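ArtJ (Geobacillus stearothermophilus, PDB 2PVU) binds the basic amino acids arginine, lysine and histidine, probably delivering them to its cognate ATP-binding cassette transporter. Local coordinates at residues Ala50-Phe55 and Glu224-Ile229; Leu143-Lys148 and Val190-Thr195; Asp72-Ala77 and Asp241-Asn246; Val130-Gln135 and Ala198-Tyr203; Glu163-Lys168 and Pro218-Ser223. All coordinates share one frame; numbering follows the deposited sequence.

Contact 1 of 5, residues Ala50-Phe55 and Glu224-Ile229. With LYS (lysine), chain E.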
# COMPACT_ATOMS: atom_id res chain seq x y z
N ALA A 50 -6.74 -3.00 -6.34
CA ALA A 50 -7.60 -1.86 -5.95
C ALA A 50 -8.59 -2.28 -4.88
O ALA A 50 -9.80 -2.30 -5.14
CB ALA A 50 -8.35 -1.28 -7.14
N ALA A 51 -8.07 -2.56 -3.69
CA ALA A 51 -8.87 -2.89 -2.51
C ALA A 51 -8.14 -2.36 -1.29
O ALA A 51 -7.91 -3.10 -0.29
CB ALA A 51 -9.10 -4.44 -2.41
N PHE A 52 -7.70 -1.09 -1.36
CA PHE A 52 -6.71 -0.54 -0.38
C PHE A 52 -6.91 0.98 -0.28
O PHE A 52 -5.98 1.80 -0.51
CB PHE A 52 -5.29 -0.91 -0.83
CG PHE A 52 -4.27 -0.98 0.28
CD1 PHE A 52 -3.17 -0.13 0.27
CD2 PHE A 52 -4.42 -1.91 1.34
CE1 PHE A 52 -2.19 -0.19 1.29
CE2 PHE A 52 -3.46 -1.98 2.37
CZ PHE A 52 -2.33 -1.12 2.33
N ALA A 53 -8.14 1.37 0.05
CA ALA A 53 -8.45 2.79 0.25
C ALA A 53 -7.58 3.33 1.39
O ALA A 53 -7.46 2.67 2.42
CB ALA A 53 -9.94 3.00 0.56
N PRO A 54 -7.04 4.56 1.25
CA PRO A 54 -7.31 5.56 0.22
C PRO A 54 -6.37 5.54 -1.00
O PRO A 54 -6.46 6.42 -1.85
CB PRO A 54 -7.07 6.87 0.96
CG PRO A 54 -5.90 6.55 1.86
CD PRO A 54 -6.10 5.06 2.27
N PHE A 55 -5.49 4.55 -1.07
CA PHE A 55 -4.47 4.52 -2.14
C PHE A 55 -5.03 4.07 -3.48
O PHE A 55 -4.81 4.72 -4.52
CB PHE A 55 -3.28 3.66 -1.68
CG PHE A 55 -2.60 4.25 -0.47
CD1 PHE A 55 -1.77 5.37 -0.62
CD2 PHE A 55 -2.84 3.75 0.81
CE1 PHE A 55 -1.17 6.02 0.50
CE2 PHE A 55 -2.22 4.33 1.94
CZ PHE A 55 -1.41 5.50 1.78
N GLU A 224 8.28 2.78 7.02
CA GLU A 224 8.20 2.13 5.70
C GLU A 224 8.05 3.20 4.66
O GLU A 224 7.39 4.22 4.92
CB GLU A 224 6.96 1.20 5.64
CG GLU A 224 7.13 -0.05 6.51
CD GLU A 224 5.98 -1.05 6.42
OE1 GLU A 224 5.43 -1.33 5.32
OE2 GLU A 224 5.59 -1.55 7.49
N TYR A 225 8.62 2.98 3.46
CA TYR A 225 8.45 3.97 2.37
C TYR A 225 7.84 3.28 1.18
O TYR A 225 8.32 2.22 0.83
CB TYR A 225 9.83 4.53 1.99
CG TYR A 225 10.41 5.33 3.15
CD1 TYR A 225 10.16 6.69 3.24
CD2 TYR A 225 11.15 4.70 4.16
CE1 TYR A 225 10.69 7.44 4.31
CE2 TYR A 225 11.67 5.42 5.24
CZ TYR A 225 11.42 6.80 5.30
OH TYR A 225 11.93 7.55 6.33
N TYR A 226 6.81 3.87 0.54
CA TYR A 226 6.23 3.23 -0.64
C TYR A 226 7.01 3.63 -1.89
O TYR A 226 7.53 4.76 -1.95
CB TYR A 226 4.80 3.70 -0.89
CG TYR A 226 3.83 3.35 0.19
CD1 TYR A 226 4.11 2.35 1.14
CD2 TYR A 226 2.59 3.97 0.20
CE1 TYR A 226 3.16 2.04 2.14
CE2 TYR A 226 1.63 3.64 1.15
CZ TYR A 226 1.92 2.73 2.12
OH TYR A 226 0.93 2.47 3.05
N GLY A 227 7.15 2.69 -2.83
CA GLY A 227 7.75 2.97 -4.15
C GLY A 227 6.83 2.39 -5.23
O GLY A 227 6.06 1.45 -4.98
N MET A 228 6.89 2.98 -6.43
CA MET A 228 6.33 2.32 -7.62
C MET A 228 7.29 1.16 -7.89
O MET A 228 8.44 1.22 -7.49
CB MET A 228 6.26 3.32 -8.77
CG MET A 228 5.02 4.24 -8.59
SD MET A 228 5.13 5.70 -9.61
CE MET A 228 6.15 6.79 -8.64
N ILE A 229 6.81 0.08 -8.49
CA ILE A 229 7.63 -1.14 -8.64
C ILE A 229 7.70 -1.57 -10.11
O ILE A 229 6.80 -1.27 -10.89
CB ILE A 229 7.04 -2.26 -7.77
CG1 ILE A 229 7.98 -3.47 -7.70
CG2 ILE A 229 5.66 -2.72 -8.33
CD1 ILE A 229 7.52 -4.52 -6.69
N LYS E . 2.70 -1.58 2.32
CA LYS E . 2.48 -3.02 2.68
C LYS E . 3.35 -3.90 1.77
O LYS E . 3.43 -5.11 1.98
CB LYS E . 1.02 -3.39 2.49
CG LYS E . 0.55 -3.16 1.03
CD LYS E . -0.73 -3.98 0.71
CE LYS E . -1.45 -3.36 -0.47
NZ LYS E . -2.62 -4.26 -0.95
OXT LYS E . 3.98 -3.42 0.80
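F55 and Y226 meet as a T-shaped aromatic pair at the lysine pocket of this family 3 solute-binding protein, whose two-lobed fold closes over an amino acid; Y226 and F52 line that pocket. This pair is the tight part. Y226 turns its CE2 edge to one face of F55, offset toward the rim, with Y226 CE2 3.6 Å from F55 CZ and the ring planes at 79°. P54, reached through a cis peptide bond, lies with CG over the opposite face of the F55 ring. F125 adds a further edge-to-face partner for F55.

The side at F52 is looser: its CE1 comes no nearer than 4.5 Å to Y226 OH, a hydroxyl hydrogen-bonded to D196. F52 serves the ligand instead. With its CG anti to the backbone N (chi1 -154°), the ring lies flat against the bound lysine, whose CE sits 3.5 Å above the plane of the F52 ring, over its centre. With an alanine here the lysine would probably lose this flat apolar support, and its CD and CE would be freer to turn. At the ligand's other end, Y226 CE1 lies 3.7 Å from the lysine N, which approaches the Y226 ring obliquely.

Contact 2 of 5, residues Leu143-Lys148 and Val190-Thr195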
# COMPACT_ATOMS: atom_id res chain seq x y z
N LEU A 143 2.90 -6.37 21.49
CA LEU A 143 3.18 -7.51 22.34
C LEU A 143 1.93 -8.07 23.00
O LEU A 143 1.90 -9.23 23.37
CB LEU A 143 4.24 -7.16 23.38
CG LEU A 143 5.53 -6.55 22.78
CD1 LEU A 143 6.53 -6.37 23.90
CD2 LEU A 143 6.13 -7.37 21.62
N ASP A 144 0.87 -7.26 23.10
CA ASP A 144 -0.40 -7.78 23.67
C ASP A 144 -1.15 -8.71 22.71
O ASP A 144 -2.17 -9.27 23.10
CB ASP A 144 -1.35 -6.64 24.07
CG ASP A 144 -0.85 -5.85 25.24
OD1 ASP A 144 -0.04 -6.39 26.04
OD2 ASP A 144 -1.31 -4.69 25.37
N LEU A 145 -0.66 -8.85 21.47
CA LEU A 145 -1.26 -9.75 20.49
C LEU A 145 -0.73 -11.17 20.64
O LEU A 145 -1.14 -12.07 19.89
CB LEU A 145 -0.99 -9.26 19.06
CG LEU A 145 -1.56 -7.91 18.62
CD1 LEU A 145 -1.03 -7.59 17.23
CD2 LEU A 145 -3.08 -7.88 18.63
N LYS A 146 0.18 -11.38 21.58
CA LYS A 146 0.66 -12.72 21.87
C LYS A 146 -0.50 -13.67 22.20
O LYS A 146 -1.35 -13.39 23.07
CB LYS A 146 1.63 -12.65 23.04
CG LYS A 146 2.10 -13.98 23.55
CD LYS A 146 3.39 -14.42 22.89
CE LYS A 146 3.96 -15.63 23.64
NZ LYS A 146 4.59 -16.58 22.65
N GLY A 147 -0.53 -14.80 21.48
CA GLY A 147 -1.57 -15.80 21.69
C GLY A 147 -2.91 -15.50 21.02
O GLY A 147 -3.84 -16.30 21.12
N LYS A 148 -3.01 -14.33 20.38
CA LYS A 148 -4.26 -13.91 19.73
C LYS A 148 -4.21 -14.16 18.23
O LYS A 148 -3.15 -14.33 17.65
CB LYS A 148 -4.51 -12.42 19.97
CG LYS A 148 -4.68 -12.04 21.46
CD LYS A 148 -5.14 -10.58 21.60
CE LYS A 148 -5.17 -10.10 23.07
NZ LYS A 148 -6.31 -10.75 23.75
N VAL A 190 -10.97 -12.86 13.53
CA VAL A 190 -9.66 -12.52 14.09
C VAL A 190 -9.84 -11.48 15.20
O VAL A 190 -10.87 -10.77 15.24
CB VAL A 190 -8.60 -12.02 13.02
CG1 VAL A 190 -8.43 -13.09 11.92
CG2 VAL A 190 -9.01 -10.67 12.43
N ASP A 191 -8.83 -11.40 16.05
CA ASP A 191 -8.79 -10.49 17.22
C ASP A 191 -8.21 -9.11 16.87
O ASP A 191 -8.44 -8.13 17.58
CB ASP A 191 -7.92 -11.10 18.32
CG ASP A 191 -8.45 -12.41 18.84
OD1 ASP A 191 -9.68 -12.51 19.03
OD2 ASP A 191 -7.65 -13.34 19.06
N ALA A 192 -7.46 -9.04 15.78
CA ALA A 192 -6.75 -7.83 15.39
C ALA A 192 -6.30 -7.99 13.95
O ALA A 192 -6.12 -9.13 13.47
CB ALA A 192 -5.51 -7.64 16.28
N VAL A 193 -6.10 -6.85 13.29
CA VAL A 193 -5.53 -6.81 11.92
C VAL A 193 -4.29 -5.92 11.97
O VAL A 193 -4.27 -4.85 12.67
CB VAL A 193 -6.59 -6.29 10.90
CG1 VAL A 193 -5.91 -5.86 9.52
CG2 VAL A 193 -7.65 -7.38 10.66
N ILE A 194 -3.22 -6.33 11.29
CA ILE A 194 -2.06 -5.44 11.16
C ILE A 194 -2.06 -4.99 9.71
O ILE A 194 -2.02 -5.81 8.77
CB ILE A 194 -0.74 -6.10 11.55
CG1 ILE A 194 -0.78 -6.50 13.05
CG2 ILE A 194 0.46 -5.14 11.30
CD1 ILE A 194 0.44 -7.34 13.51
N THR A 195 -2.14 -3.68 9.53
CA THR A 195 -2.12 -3.08 8.18
C THR A 195 -1.52 -1.67 8.22
O THR A 195 -1.10 -1.22 9.27
CB THR A 195 -3.53 -3.08 7.52
OG1 THR A 195 -3.40 -2.79 6.11
CG2 THR A 195 -4.47 -2.09 8.21
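A type II beta turn from L145 to K148 leads into strand 150-153 of the mixed sheet and packs against residues 191-194, on and just before strand 192-196, the parallel neighbour of that strand. K148 N closes the turn on L145 O at 3.0 Å, and G147 takes up the positive phi (80°) that the third position of such a turn requires.

L145, the first residue of the turn, carries the apolar part, and its two methyls divide the work. CD2 of L145 presses on CB of A192 at 3.4 Å, closer than carbons usually pack, while L145 CD1 meets the CD1 methyl of I194 at 4.0 Å. A192 and I194 can share this one leucine because they lie two residues apart on the same face of the strand; V193 between them faces the other way, onto L185. I131 of strand 125-134 and F166 of helix 157-166 also touch L145, so its side chain sits within a buried apolar cluster.

At the other end of the turn the contact is more open. K148 and D191 cross at about a right angle, and the carboxylate of D191 meets the start of the lysine chain, not its amine: that chain bends at chi4 (-72°), and K148 NZ stays 5.5 Å from D191 OD2, so the opposite charges attract at most at a distance. The carboxylate has a firmer partner in the backbone N of T149, just beyond the turn, which hydrogen-bonds to OD2. That same oxygen lies 3.4 Å from K148 CB.

Contact 3 of 5, residues Asp72-Ala77 and Asp241-Asn246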
# COMPACT_ATOMS: atom_id res chain seq x y z
N ASP A 72 -1.16 9.12 -12.51
CA ASP A 72 -1.51 9.93 -13.67
C ASP A 72 -0.61 11.14 -13.84
O ASP A 72 -0.18 11.46 -14.95
CB ASP A 72 -2.96 10.40 -13.56
CG ASP A 72 -3.47 10.92 -14.88
OD1 ASP A 72 -3.39 10.15 -15.87
OD2 ASP A 72 -3.89 12.09 -14.92
N ALA A 73 -0.35 11.84 -12.75
CA ALA A 73 0.61 12.97 -12.78
C ALA A 73 2.00 12.52 -13.22
O ALA A 73 2.67 13.15 -14.07
CB ALA A 73 0.71 13.58 -11.41
N VAL A 74 2.46 11.44 -12.61
CA VAL A 74 3.78 10.93 -12.92
C VAL A 74 3.91 10.50 -14.40
O VAL A 74 4.83 10.94 -15.09
CB VAL A 74 4.16 9.82 -11.91
CG1 VAL A 74 5.32 9.03 -12.40
CG2 VAL A 74 4.46 10.45 -10.51
N MET A 75 3.03 9.63 -14.88
CA MET A 75 3.10 9.17 -16.26
C MET A 75 2.90 10.29 -17.29
O MET A 75 3.51 10.27 -18.35
CB MET A 75 2.09 8.05 -16.50
CG MET A 75 2.33 6.82 -15.56
SD MET A 75 3.96 6.03 -15.61
CE MET A 75 3.61 4.83 -16.90
N LYS A 76 2.10 11.29 -16.96
CA LYS A 76 1.97 12.45 -17.83
C LYS A 76 3.26 13.27 -17.90
O LYS A 76 3.69 13.67 -19.00
CB LYS A 76 0.75 13.30 -17.45
CG LYS A 76 -0.57 12.66 -17.90
CD LYS A 76 -1.83 13.38 -17.46
CE LYS A 76 -3.05 12.78 -18.18
NZ LYS A 76 -4.34 13.14 -17.52
N ALA A 77 3.90 13.47 -16.75
CA ALA A 77 5.19 14.18 -16.68
C ALA A 77 6.26 13.39 -17.43
O ALA A 77 7.18 13.97 -18.03
CB ALA A 77 5.59 14.44 -15.22
N ASP A 241 11.32 8.06 -12.07
CA ASP A 241 12.04 8.83 -11.02
C ASP A 241 12.13 10.32 -11.34
O ASP A 241 11.92 11.18 -10.48
CB ASP A 241 13.46 8.24 -10.77
CG ASP A 241 13.41 6.98 -9.95
OD1 ASP A 241 12.36 6.76 -9.32
OD2 ASP A 241 14.44 6.24 -9.90
N GLU A 242 12.44 10.65 -12.60
CA GLU A 242 12.53 12.06 -12.99
C GLU A 242 11.13 12.71 -12.94
O GLU A 242 11.00 13.85 -12.48
CB GLU A 242 13.17 12.20 -14.39
CG GLU A 242 13.17 13.63 -14.97
CD GLU A 242 14.05 14.60 -14.18
OE1 GLU A 242 14.86 14.16 -13.33
OE2 GLU A 242 13.94 15.83 -14.45
N ALA A 243 10.11 11.98 -13.39
CA ALA A 243 8.74 12.52 -13.40
C ALA A 243 8.24 12.76 -11.98
O ALA A 243 7.55 13.77 -11.70
CB ALA A 243 7.82 11.56 -14.10
N LEU A 244 8.51 11.81 -11.09
CA LEU A 244 8.11 11.98 -9.69
C LEU A 244 8.75 13.26 -9.09
O LEU A 244 8.08 14.02 -8.37
CB LEU A 244 8.53 10.75 -8.87
CG LEU A 244 8.27 10.76 -7.34
CD1 LEU A 244 6.80 10.96 -6.97
CD2 LEU A 244 8.78 9.46 -6.69
N LYS A 245 10.03 13.48 -9.38
CA LYS A 245 10.76 14.70 -8.98
C LYS A 245 10.05 15.92 -9.47
O LYS A 245 9.85 16.88 -8.73
CB LYS A 245 12.22 14.69 -9.49
CG LYS A 245 13.08 13.80 -8.65
CD LYS A 245 14.51 13.74 -9.12
CE LYS A 245 15.27 12.63 -8.36
NZ LYS A 245 16.64 12.40 -8.95
N ASN A 246 9.68 15.88 -10.75
CA ASN A 246 8.98 16.99 -11.41
C ASN A 246 7.60 17.24 -10.77
O ASN A 246 7.27 18.38 -10.44
CB ASN A 246 8.90 16.74 -12.91
CG ASN A 246 10.30 16.89 -13.62
OD1 ASN A 246 10.51 16.39 -14.75
ND2 ASN A 246 11.25 17.57 -12.95
O HOH W 1 9.44 14.11 -16.50
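The helices cross steeply where A77 meets A243, their axes 8.1 Å apart at 114° and the two CA atoms separated by only 5.1 Å. Alanines make so near a passage possible: A77 CB rests on A243 CB at 3.8 Å. The methyl of A243 also reaches the backbone of the first helix, lying 3.2 Å from V74 O, a short carbon-to-oxygen approach.

V74 adds its two methyls to the same interface. Its CG1, anti to the backbone N (chi1 165°), reaches A243 CB at 3.9 Å, and CG2 lies against the second helix at L244 CA, 4.0 Å away. Helix 66-78 belongs to the connection between the parallel, neighbouring strands 44-48 and 82-86, a beta-alpha-beta crossover in the lobe built on the parallel sheet. Helix 237-249, which follows strand 224-231, packs across it, with V240 and V247 extending the interface.

Toward the more exposed edge the packing gives way to water. One water donates to A77 O at 2.7 Å and to N246 OD1 at 3.1 Å, joining a backbone carbonyl to a side-chain amide. K76 and D72 form a salt bridge along their own helix, one turn apart, through the syn lone pair of D72 OD2.

Contact 4 of 5, residues Val130-Gln135 and Ala198-Tyr203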
# COMPACT_ATOMS: atom_id res chain seq x y z
N VAL A 130 0.18 -0.57 11.72
CA VAL A 130 -0.50 -0.27 12.98
C VAL A 130 -1.37 -1.47 13.27
O VAL A 130 -1.55 -2.32 12.41
CB VAL A 130 -1.38 1.02 12.84
CG1 VAL A 130 -0.53 2.30 12.58
CG2 VAL A 130 -2.40 0.83 11.78
N ILE A 131 -1.98 -1.48 14.44
CA ILE A 131 -2.94 -2.52 14.80
C ILE A 131 -4.35 -1.96 14.74
O ILE A 131 -4.64 -0.88 15.29
CB ILE A 131 -2.65 -3.03 16.21
CG1 ILE A 131 -1.24 -3.58 16.28
CG2 ILE A 131 -3.67 -4.13 16.68
CD1 ILE A 131 -0.66 -3.55 17.71
N LEU A 132 -5.23 -2.69 14.08
CA LEU A 132 -6.62 -2.33 14.02
C LEU A 132 -7.41 -3.36 14.87
O LEU A 132 -7.25 -4.55 14.70
CB LEU A 132 -7.10 -2.38 12.56
CG LEU A 132 -8.54 -1.99 12.25
CD1 LEU A 132 -8.81 -0.51 12.47
CD2 LEU A 132 -8.82 -2.36 10.81
N VAL A 133 -8.22 -2.86 15.78
CA VAL A 133 -8.99 -3.71 16.72
C VAL A 133 -10.39 -3.13 16.91
O VAL A 133 -10.66 -1.99 16.56
CB VAL A 133 -8.31 -3.81 18.13
CG1 VAL A 133 -7.01 -4.65 18.09
CG2 VAL A 133 -8.07 -2.42 18.77
N LYS A 134 -11.30 -3.93 17.47
CA LYS A 134 -12.58 -3.40 17.90
C LYS A 134 -12.37 -2.56 19.15
O LYS A 134 -11.49 -2.84 19.96
CB LYS A 134 -13.54 -4.54 18.20
CG LYS A 134 -13.96 -5.30 16.96
CD LYS A 134 -15.04 -6.32 17.31
CE LYS A 134 -15.53 -7.00 16.02
NZ LYS A 134 -16.63 -8.01 16.22
N GLN A 135 -13.16 -1.50 19.30
CA GLN A 135 -13.09 -0.76 20.56
C GLN A 135 -13.54 -1.77 21.61
O GLN A 135 -14.45 -2.57 21.37
CB GLN A 135 -14.02 0.46 20.54
CG GLN A 135 -13.53 1.60 19.63
CD GLN A 135 -14.66 2.53 19.20
OE1 GLN A 135 -14.62 3.09 18.10
NE2 GLN A 135 -15.70 2.65 20.04
N ALA A 198 -2.39 4.62 7.03
CA ALA A 198 -3.41 5.50 6.39
C ALA A 198 -4.65 4.71 6.04
O ALA A 198 -5.76 5.24 6.02
CB ALA A 198 -2.83 6.20 5.12
N VAL A 199 -4.46 3.41 5.77
CA VAL A 199 -5.57 2.52 5.45
C VAL A 199 -6.42 2.27 6.71
O VAL A 199 -7.64 2.43 6.68
CB VAL A 199 -5.08 1.19 4.86
CG1 VAL A 199 -6.24 0.21 4.72
CG2 VAL A 199 -4.43 1.47 3.48
N ALA A 200 -5.78 1.92 7.81
CA ALA A 200 -6.52 1.75 9.09
C ALA A 200 -7.21 3.04 9.53
O ALA A 200 -8.38 3.05 9.89
CB ALA A 200 -5.59 1.24 10.19
N ASN A 201 -6.47 4.14 9.49
CA ASN A 201 -7.00 5.42 9.93
C ASN A 201 -8.20 5.86 9.12
O ASN A 201 -9.18 6.37 9.69
CB ASN A 201 -5.91 6.50 9.90
CG ASN A 201 -4.95 6.39 11.08
OD1 ASN A 201 -5.33 5.93 12.17
ND2 ASN A 201 -3.74 6.85 10.88
N GLU A 202 -8.14 5.68 7.80
CA GLU A 202 -9.25 6.12 6.93
C GLU A 202 -10.46 5.19 7.10
O GLU A 202 -11.59 5.65 7.07
CB GLU A 202 -8.82 6.21 5.46
CG GLU A 202 -10.00 5.97 4.49
CD GLU A 202 -9.99 6.85 3.25
OE1 GLU A 202 -9.71 8.07 3.40
OE2 GLU A 202 -10.29 6.33 2.15
N TYR A 203 -10.22 3.90 7.30
CA TYR A 203 -11.32 2.97 7.54
C TYR A 203 -12.12 3.38 8.79
O TYR A 203 -13.35 3.40 8.78
CB TYR A 203 -10.82 1.51 7.68
CG TYR A 203 -12.01 0.60 7.71
CD1 TYR A 203 -12.57 0.15 6.53
CD2 TYR A 203 -12.64 0.28 8.92
CE1 TYR A 203 -13.70 -0.66 6.55
CE2 TYR A 203 -13.77 -0.53 8.94
CZ TYR A 203 -14.29 -1.00 7.74
OH TYR A 203 -15.43 -1.76 7.69
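V130 holds CG1 anti to the carbonyl carbon (chi1 -65°), which leaves CG2 in the crowded position between backbone N and carbonyl carbon; it is this second methyl that meets A200, V130 CG2 lying 3.6 Å from A200 CB. L132 takes another route: CG is anti to the backbone N (chi1 -178°), and a chi2 of 69° sets CD1 at a looser 4.3 Å from the same A200 CB. One methyl of the helix thus faces two branched residues of the strand, both on the side turned to the helix, while I131 between them points away.

The small side chain lets the backbones come close, with the CA atoms of L132 and A200 6.4 Å apart. No hydrogen bond crosses between the two segments, and the three residues that touch are all buried. Y203, one helical turn after A200, also directs its CB toward the strand without touching it. I182 and L185 of helix 178-186 pack on L132, and A200 also touches T195.

Strand 192-196 pairs antiparallel with strand 125-134, and the chain then turns straight into helix 197-206, which lies over a face of the mixed sheet: the helix-on-sheet layering of an alpha/beta lobe in a solute-binding protein.

Contact 5 of 5, residues Glu163-Lys168 and Pro218-Ser223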
# COMPACT_ATOMS: atom_id res chain seq x y z
N GLU A 163 4.82 -12.18 11.82
CA GLU A 163 5.68 -13.37 11.88
C GLU A 163 6.96 -13.10 12.64
O GLU A 163 7.42 -13.95 13.38
CB GLU A 163 5.99 -13.88 10.48
CG GLU A 163 4.75 -14.44 9.82
CD GLU A 163 4.96 -14.88 8.39
OE1 GLU A 163 5.93 -14.43 7.78
OE2 GLU A 163 4.13 -15.68 7.88
N LYS A 164 7.52 -11.90 12.47
CA LYS A 164 8.72 -11.49 13.20
C LYS A 164 8.48 -11.42 14.71
O LYS A 164 9.36 -11.77 15.48
CB LYS A 164 9.20 -10.13 12.71
CG LYS A 164 10.27 -10.21 11.62
CD LYS A 164 10.49 -8.85 10.99
CE LYS A 164 11.63 -8.89 9.96
NZ LYS A 164 11.88 -10.29 9.49
N LEU A 165 7.30 -10.93 15.11
CA LEU A 165 6.95 -10.76 16.52
C LEU A 165 6.59 -12.06 17.22
O LEU A 165 6.89 -12.22 18.41
CB LEU A 165 5.79 -9.78 16.68
CG LEU A 165 5.99 -8.28 16.37
CD1 LEU A 165 4.66 -7.58 16.40
CD2 LEU A 165 7.01 -7.61 17.32
N PHE A 166 5.94 -12.98 16.50
CA PHE A 166 5.33 -14.18 17.11
C PHE A 166 5.76 -15.51 16.50
O PHE A 166 5.47 -16.57 17.07
CB PHE A 166 3.81 -14.06 17.07
CG PHE A 166 3.30 -12.74 17.58
CD1 PHE A 166 3.46 -12.39 18.93
CD2 PHE A 166 2.70 -11.83 16.72
CE1 PHE A 166 3.01 -11.18 19.40
CE2 PHE A 166 2.25 -10.60 17.18
CZ PHE A 166 2.40 -10.28 18.51
N GLY A 167 6.46 -15.45 15.37
CA GLY A 167 6.80 -16.65 14.61
C GLY A 167 5.67 -17.04 13.68
O GLY A 167 4.52 -16.61 13.86
N LYS A 168 5.99 -17.82 12.67
CA LYS A 168 4.99 -18.31 11.74
C LYS A 168 4.08 -19.31 12.43
O LYS A 168 4.54 -20.09 13.26
CB LYS A 168 5.68 -19.00 10.56
CG LYS A 168 6.31 -18.04 9.60
CD LYS A 168 7.20 -18.77 8.60
CE LYS A 168 7.85 -17.77 7.66
NZ LYS A 168 8.73 -18.42 6.64
N PRO A 218 5.11 2.56 17.75
CA PRO A 218 6.41 2.93 17.17
C PRO A 218 7.59 2.11 17.71
O PRO A 218 8.67 2.08 17.08
CB PRO A 218 6.56 4.40 17.56
CG PRO A 218 5.67 4.57 18.76
CD PRO A 218 4.49 3.69 18.44
N LYS A 219 7.44 1.48 18.88
CA LYS A 219 8.55 0.67 19.40
C LYS A 219 8.71 -0.64 18.63
O LYS A 219 9.82 -1.16 18.50
CB LYS A 219 8.43 0.42 20.91
CG LYS A 219 9.67 -0.25 21.49
CD LYS A 219 9.41 -0.82 22.89
CE LYS A 219 10.10 -2.18 23.09
NZ LYS A 219 9.44 -3.30 22.30
N ASN A 220 7.61 -1.16 18.08
CA ASN A 220 7.62 -2.49 17.47
C ASN A 220 7.46 -2.48 15.95
O ASN A 220 7.73 -3.49 15.29
CB ASN A 220 6.54 -3.38 18.13
CG ASN A 220 6.93 -3.80 19.56
OD1 ASN A 220 8.00 -4.38 19.76
ND2 ASN A 220 6.08 -3.51 20.54
N PHE A 221 6.99 -1.37 15.38
CA PHE A 221 6.80 -1.30 13.94
C PHE A 221 7.73 -0.24 13.34
O PHE A 221 7.79 0.89 13.84
CB PHE A 221 5.34 -0.95 13.60
CG PHE A 221 4.35 -2.00 14.06
CD1 PHE A 221 4.47 -3.33 13.64
CD2 PHE A 221 3.28 -1.65 14.89
CE1 PHE A 221 3.52 -4.30 14.05
CE2 PHE A 221 2.34 -2.58 15.28
CZ PHE A 221 2.45 -3.92 14.85
N ALA A 222 8.40 -0.63 12.26
CA ALA A 222 9.40 0.17 11.54
C ALA A 222 8.76 1.21 10.61
O ALA A 222 7.65 1.06 10.19
CB ALA A 222 10.26 -0.76 10.71
N SER A 223 9.51 2.26 10.29
CA SER A 223 9.17 3.20 9.22
C SER A 223 9.22 2.47 7.90
O SER A 223 10.10 1.61 7.69
CB SER A 223 10.18 4.35 9.23
OG SER A 223 10.00 5.02 10.46
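Apolar contact comes first: L165, near the end of helix 157-166, and F221 cross at about a right angle, with L165 CD1 4.2 Å from F221 CE1. The methyl approaches the ring obliquely and at an easy distance. CB of L165 already points toward the loop, and CG set beside the backbone N (chi1 -69°) lets both methyls reach it. F221 is the buried member of the pair, since its ring also packs on T128, Q129 and I131 of strand 125-134.

The other methyl of L165 meets a polar group, without a hydrogen bond: CD2 lies 4.2 Å from N220 OD1. The amide looks elsewhere for its partners. N220 ND2 is hydrogen-bonded to D217, and OD1 receives a weak hydrogen bond from K219 NZ at 3.1 Å.

The contact thus joins a helix C-terminus to the loop running from strand 212-215 to strand 224-231 in the lobe of the mixed sheet. A142, in the loop before strand 150-153, touches both L165 and N220.

Backbone bonding finishes the helix. G167 N donates to E163 O at 2.7 Å, and G167 then leaves helical geometry with a positive phi of 85°. Just before it, the F166 ring has L165 CB 3.6 Å above its plane, over its centre.

In the fold
Contact 1 lies nearest the chain's centre and is the one in the ligand pocket, built of aromatic rings; contacts 3 and 4 are aliphatic, contact 2 adds a lysine-aspartate margin, and contact 5 sets a leucine against a ring and an amide. Contacts 1, 2 and 4 all reach the mixed sheet and are buried. Contact 5 is only partly buried, and F166 and F221 link it to contact 2 through L145 and I194. Contact 3, mostly buried with a water at its rim, lies in the other lobe, its centre about 39 Å from that of contact 2, and touches contact 1 through L244 and M228. F52 and F55 touch the helix of contact 4.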